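Endoglucanase A (Clostridium cellulolyticum, PDB 1EDG) hydrolyses internal beta-1,4-glucosidic bonds of cellulose, as an endoglucanase of glycoside hydrolase family 5. Local coordinates at residues Met1-Ala4 with Ser5-Pro8; Thr286-Met289 with Asp290-Asn294. All coordinates share one frame; numbering follows the deposited sequence.

Contact 1 of 2, residues Met1-Ala4 with Ser5-Pro8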
loop_
_atom_site.group_PDB
_atom_site.type_symbol
_atom_site.label_atom_id
_atom_site.label_comp_id
_atom_site.label_asym_id
_atom_site.label_seq_id
_atom_site.Cartn_x
_atom_site.Cartn_y
_atom_site.Cartn_z
ATOM N N MET A 1 2.717 -1.696 31.113
ATOM C CA MET A 1 3.203 -3.091 30.962
ATOM C C MET A 1 2.407 -3.704 29.834
ATOM O O MET A 1 1.266 -3.305 29.588
ATOM C CB MET A 1 2.924 -3.923 32.220
ATOM C CG MET A 1 3.520 -3.411 33.507
ATOM S SD MET A 1 3.067 -4.499 34.879
ATOM C CE MET A 1 1.304 -4.179 35.034
ATOM N N TYR A 2 3.001 -4.699 29.190
ATOM C CA TYR A 2 2.369 -5.428 28.106
ATOM C C TYR A 2 1.141 -6.162 28.668
ATOM O O TYR A 2 1.233 -6.849 29.689
ATOM C CB TYR A 2 3.373 -6.429 27.540
ATOM C CG TYR A 2 2.856 -7.229 26.381
ATOM C CD1 TYR A 2 2.880 -6.712 25.088
ATOM C CD2 TYR A 2 2.341 -8.506 26.574
ATOM C CE1 TYR A 2 2.401 -7.453 24.013
ATOM C CE2 TYR A 2 1.861 -9.254 25.512
ATOM C CZ TYR A 2 1.891 -8.723 24.236
ATOM O OH TYR A 2 1.400 -9.466 23.196
ATOM N N ASP A 3 -0.003 -6.008 28.013
ATOM C CA ASP A 3 -1.230 -6.655 28.465
ATOM C C ASP A 3 -1.778 -7.557 27.361
ATOM O O ASP A 3 -2.552 -7.114 26.513
ATOM C CB ASP A 3 -2.277 -5.601 28.854
ATOM C CG ASP A 3 -3.532 -6.211 29.476
ATOM O OD1 ASP A 3 -3.587 -7.451 29.638
ATOM O OD2 ASP A 3 -4.464 -5.445 29.812
ATOM N N ALA A 4 -1.406 -8.831 27.407
ATOM C CA ALA A 4 -1.847 -9.798 26.410
ATOM C C ALA A 4 -3.353 -10.077 26.453
ATOM O O ALA A 4 -3.923 -10.554 25.475
ATOM C CB ALA A 4 -1.062 -11.096 26.551
ATOM N N SER A 5 -4.009 -9.743 27.561
ATOM C CA SER A 5 -5.443 -9.992 27.674
ATOM C C SER A 5 -6.296 -9.100 26.766
ATOM O O SER A 5 -7.501 -9.332 26.612
ATOM C CB SER A 5 -5.897 -9.850 29.131
ATOM O OG SER A 5 -5.991 -8.490 29.516
ATOM N N LEU A 6 -5.685 -8.079 26.171
ATOM C CA LEU A 6 -6.421 -7.171 25.295
ATOM C C LEU A 6 -6.778 -7.795 23.948
ATOM O O LEU A 6 -7.771 -7.412 23.320
ATOM C CB LEU A 6 -5.632 -5.878 25.070
ATOM C CG LEU A 6 -5.344 -5.030 26.312
ATOM C CD1 LEU A 6 -4.666 -3.722 25.899
ATOM C CD2 LEU A 6 -6.642 -4.747 27.058
ATOM N N ILE A 7 -5.974 -8.757 23.511
ATOM C CA ILE A 7 -6.191 -9.433 22.233
ATOM C C ILE A 7 -7.425 -10.342 22.287
ATOM O O ILE A 7 -7.517 -11.236 23.135
ATOM C CB ILE A 7 -4.939 -10.246 21.833
ATOM C CG1 ILE A 7 -3.729 -9.311 21.739
ATOM C CG2 ILE A 7 -5.159 -10.957 20.503
ATOM C CD1 ILE A 7 -2.415 -10.029 21.520
ATOM N N PRO A 8 -8.411 -10.096 21.404
ATOM C CA PRO A 8 -9.636 -10.903 21.368
ATOM C C PRO A 8 -9.399 -12.316 20.851
ATOM O O PRO A 8 -8.466 -12.561 20.081
ATOM C CB PRO A 8 -10.537 -10.111 20.424
ATOM C CG PRO A 8 -9.548 -9.527 19.445
ATOM C CD PRO A 8 -8.435 -9.053 20.359
#

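Contact 2 of 2, residues Thr286-Met289 with Asp290-Asn294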
loop_
_atom_site.group_PDB
_atom_site.type_symbol
_atom_site.label_atom_id
_atom_site.label_comp_id
_atom_site.label_asym_id
_atom_site.label_seq_id
_atom_site.Cartn_x
_atom_site.Cartn_y
_atom_site.Cartn_z
ATOM N N THR A 286 -16.395 -5.454 7.273
ATOM C CA THR A 286 -16.611 -6.529 6.308
ATOM C C THR A 286 -17.286 -6.208 4.966
ATOM O O THR A 286 -17.069 -6.930 3.990
ATOM C CB THR A 286 -17.359 -7.714 6.967
ATOM O OG1 THR A 286 -18.631 -7.269 7.455
ATOM C CG2 THR A 286 -16.537 -8.287 8.123
ATOM N N TRP A 287 -18.067 -5.131 4.889
ATOM C CA TRP A 287 -18.764 -4.816 3.639
ATOM C C TRP A 287 -17.856 -4.796 2.414
ATOM O O TRP A 287 -18.115 -5.499 1.432
ATOM C CB TRP A 287 -19.558 -3.502 3.744
ATOM C CG TRP A 287 -18.731 -2.253 3.587
ATOM C CD1 TRP A 287 -18.088 -1.568 4.578
ATOM C CD2 TRP A 287 -18.412 -1.578 2.357
ATOM N NE1 TRP A 287 -17.377 -0.519 4.043
ATOM C CE2 TRP A 287 -17.557 -0.500 2.683
ATOM C CE3 TRP A 287 -18.757 -1.786 1.012
ATOM C CZ2 TRP A 287 -17.038 0.373 1.711
ATOM C CZ3 TRP A 287 -18.240 -0.920 0.043
ATOM C CH2 TRP A 287 -17.390 0.145 0.401
ATOM N N PHE A 288 -16.756 -4.051 2.485
ATOM C CA PHE A 288 -15.861 -3.970 1.339
ATOM C C PHE A 288 -15.084 -5.261 1.116
ATOM O O PHE A 288 -14.740 -5.596 -0.024
ATOM C CB PHE A 288 -14.931 -2.747 1.429
ATOM C CG PHE A 288 -13.793 -2.899 2.401
ATOM C CD1 PHE A 288 -13.954 -2.568 3.742
ATOM C CD2 PHE A 288 -12.557 -3.379 1.971
ATOM C CE1 PHE A 288 -12.900 -2.716 4.642
ATOM C CE2 PHE A 288 -11.504 -3.529 2.862
ATOM C CZ PHE A 288 -11.678 -3.197 4.201
ATOM N N MET A 289 -14.829 -5.999 2.194
ATOM C CA MET A 289 -14.110 -7.262 2.085
ATOM C C MET A 289 -14.956 -8.289 1.343
ATOM O O MET A 289 -14.426 -9.083 0.566
ATOM C CB MET A 289 -13.714 -7.788 3.464
ATOM C CG MET A 289 -12.729 -6.887 4.164
ATOM S SD MET A 289 -11.995 -7.659 5.591
ATOM C CE MET A 289 -10.941 -6.291 6.226
ATOM N N ASP A 290 -16.266 -8.270 1.578
ATOM C CA ASP A 290 -17.171 -9.193 0.897
ATOM C C ASP A 290 -17.213 -8.857 -0.592
ATOM O O ASP A 290 -17.223 -9.754 -1.436
ATOM C CB ASP A 290 -18.573 -9.144 1.503
ATOM C CG ASP A 290 -18.672 -9.908 2.815
ATOM O OD1 ASP A 290 -17.888 -10.857 3.025
ATOM O OD2 ASP A 290 -19.539 -9.558 3.638
ATOM N N ASN A 291 -17.210 -7.567 -0.912
ATOM C CA ASN A 291 -17.204 -7.133 -2.312
ATOM C C ASN A 291 -15.942 -7.656 -2.992
ATOM O O ASN A 291 -15.992 -8.178 -4.109
ATOM C CB ASN A 291 -17.231 -5.604 -2.411
ATOM C CG ASN A 291 -18.576 -5.021 -2.048
ATOM O OD1 ASN A 291 -19.555 -5.756 -1.886
ATOM N ND2 ASN A 291 -18.635 -3.703 -1.911
ATOM N N ILE A 292 -14.815 -7.519 -2.302
ATOM C CA ILE A 292 -13.535 -7.977 -2.820
ATOM C C ILE A 292 -13.514 -9.496 -2.989
ATOM O O ILE A 292 -13.026 -10.010 -4.007
ATOM C CB ILE A 292 -12.374 -7.518 -1.903
ATOM C CG1 ILE A 292 -12.221 -5.995 -1.986
ATOM C CG2 ILE A 292 -11.073 -8.210 -2.299
ATOM C CD1 ILE A 292 -11.259 -5.424 -0.967
ATOM N N TYR A 293 -14.055 -10.211 -2.008
ATOM C CA TYR A 293 -14.099 -11.668 -2.068
ATOM C C TYR A 293 -14.920 -12.146 -3.265
ATOM O O TYR A 293 -14.464 -12.967 -4.061
ATOM C CB TYR A 293 -14.707 -12.243 -0.785
ATOM C CG TYR A 293 -14.858 -13.748 -0.813
ATOM C CD1 TYR A 293 -13.736 -14.572 -0.761
ATOM C CD2 TYR A 293 -16.116 -14.348 -0.907
ATOM C CE1 TYR A 293 -13.853 -15.958 -0.802
ATOM C CE2 TYR A 293 -16.245 -15.736 -0.949
ATOM C CZ TYR A 293 -15.108 -16.534 -0.897
ATOM O OH TYR A 293 -15.203 -17.908 -0.958
ATOM N N ASN A 294 -16.128 -11.612 -3.392
ATOM C CA ASN A 294 -17.026 -11.990 -4.473
ATOM C C ASN A 294 -16.505 -11.666 -5.860
ATOM O O ASN A 294 -16.618 -12.477 -6.779
ATOM C CB ASN A 294 -18.396 -11.347 -4.270
ATOM C CG ASN A 294 -19.099 -11.859 -3.025
ATOM O OD1 ASN A 294 -18.921 -13.015 -2.628
ATOM N ND2 ASN A 294 -19.897 -11.003 -2.400
HETATM O O HOH W 1 -20.573 -7.664 5.568
HETATM O O HOH W 2 -20.955 -5.290 0.670
#

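Contact 1 of 2, residues Met1-Ala4 with Ser5-Pro8
Asp3 and Ser5 form an Asx turn that opens a short 3-10 segment near the N-terminus. The Asp3 carboxylate folds forward along the chain, and its OD1 accepts two bonds from Ser5. Ser5 OG lies 2.6 Å from Asp3 OD1, on its syn side and 27° out of the carboxylate plane. Ser5 N donates to the same Asp3 OD1 at 3.1 Å, from further above that plane. Both donors approach from one face. Asp3 CG stands anti to the backbone N (chi1 -174°), which brings OD1 within reach of both Ser5 N and Ser5 OG. Ser5 OG sits between its own N and carbonyl carbon (chi1 76°), the position from which it reaches back to Asp3 OD1. The two bonds should limit rotation of the carboxylate. The other oxygen, Asp3 OD2, touches the methyl Leu6 CD2 at 3.6 Å. The Asp3 and Leu6 side chains cross at about a right angle.

The backbone closes the turn: Leu6 N donates to Asp3 O at 3.3 Å, and Ile7 N makes a weak bond to Ala4 O. Outside the turn, Leu6 and Ile7 lean on helix 316-332, and Ile7 also meets helix 365-374. Tyr2 packs on helix 365-374, where its hydroxyl bonds to Asp369. That same oxygen, Tyr2 OH, comes within 4.2 Å of the Ile7 CD1 methyl.

Contact 2 of 2, residues Thr286-Met289 with Asp290-Asn294
Met289 and Tyr293 make the shortest backbone bond of this helical contact, with Tyr293 N donating to Met289 O at 2.8 Å. The same i to i+4 pattern joins Asp290 N to Thr286 O, Asn291 N to Trp287 O and Ile292 N to Phe288 O.

Two waters bridge residues one helical turn apart: one joins two side chains, the other a backbone carbonyl and a side chain. The first is bound by Thr286 OG1 at 2.7 Å and donates to Asp290 OD2. The second oxygen of the acid, Asp290 OD1, forms a salt bridge with Arg333. The other water donates to both Trp287 O and Asn291 OD1. With its oxygen on this water, the Asn291 amide turns its nitrogen toward the indole. Trp287 CG lies between its own N and carbonyl carbon (chi1 80°), which leaves the ring near that amide although CB points away. Asn291 ND2 comes to 3.4 Å from Trp287 CZ3, approaching the ring obliquely, with amide and ring planes 83° apart.

Apolar packing lies beyond. Phe288 CB sits over the centre of the Trp287 ring, 3.6 Å above its plane. The Phe288 ring carries Met289 CG over one face, toward the rim. Ile292 reaches the edge of that ring, with Ile292 CD1 3.8 Å from Phe288 CD2. Phe288 and Ile292 pack on barrel strand 303-308, and Met289 on helix 316-332. The more exposed flank is bridged by water, and the salt bridge with Arg333 probably favours an ionised Asp290.

Overall arrangement
Contact 1 comes first along the chain, in the loop before helix 21-29; contact 2 lies much later, within helix 279-297. Their centres are about 29 Å apart, and their nearest atoms about 13 Å, so they do not touch. The chain folds as a TIM barrel of eight parallel strands. Contact 2 is in its helical layer, on the helix linking strands 249-254 and 303-308; contact 1 lies against the outside of that layer. Helix 316-332 is the neighbour they share: residues 5-8 and residues 286-289 both pack on it. Contact 1 also meets helix 365-374, so the chain's start joins sequence-distant helices near its other end on the barrel's outer surface.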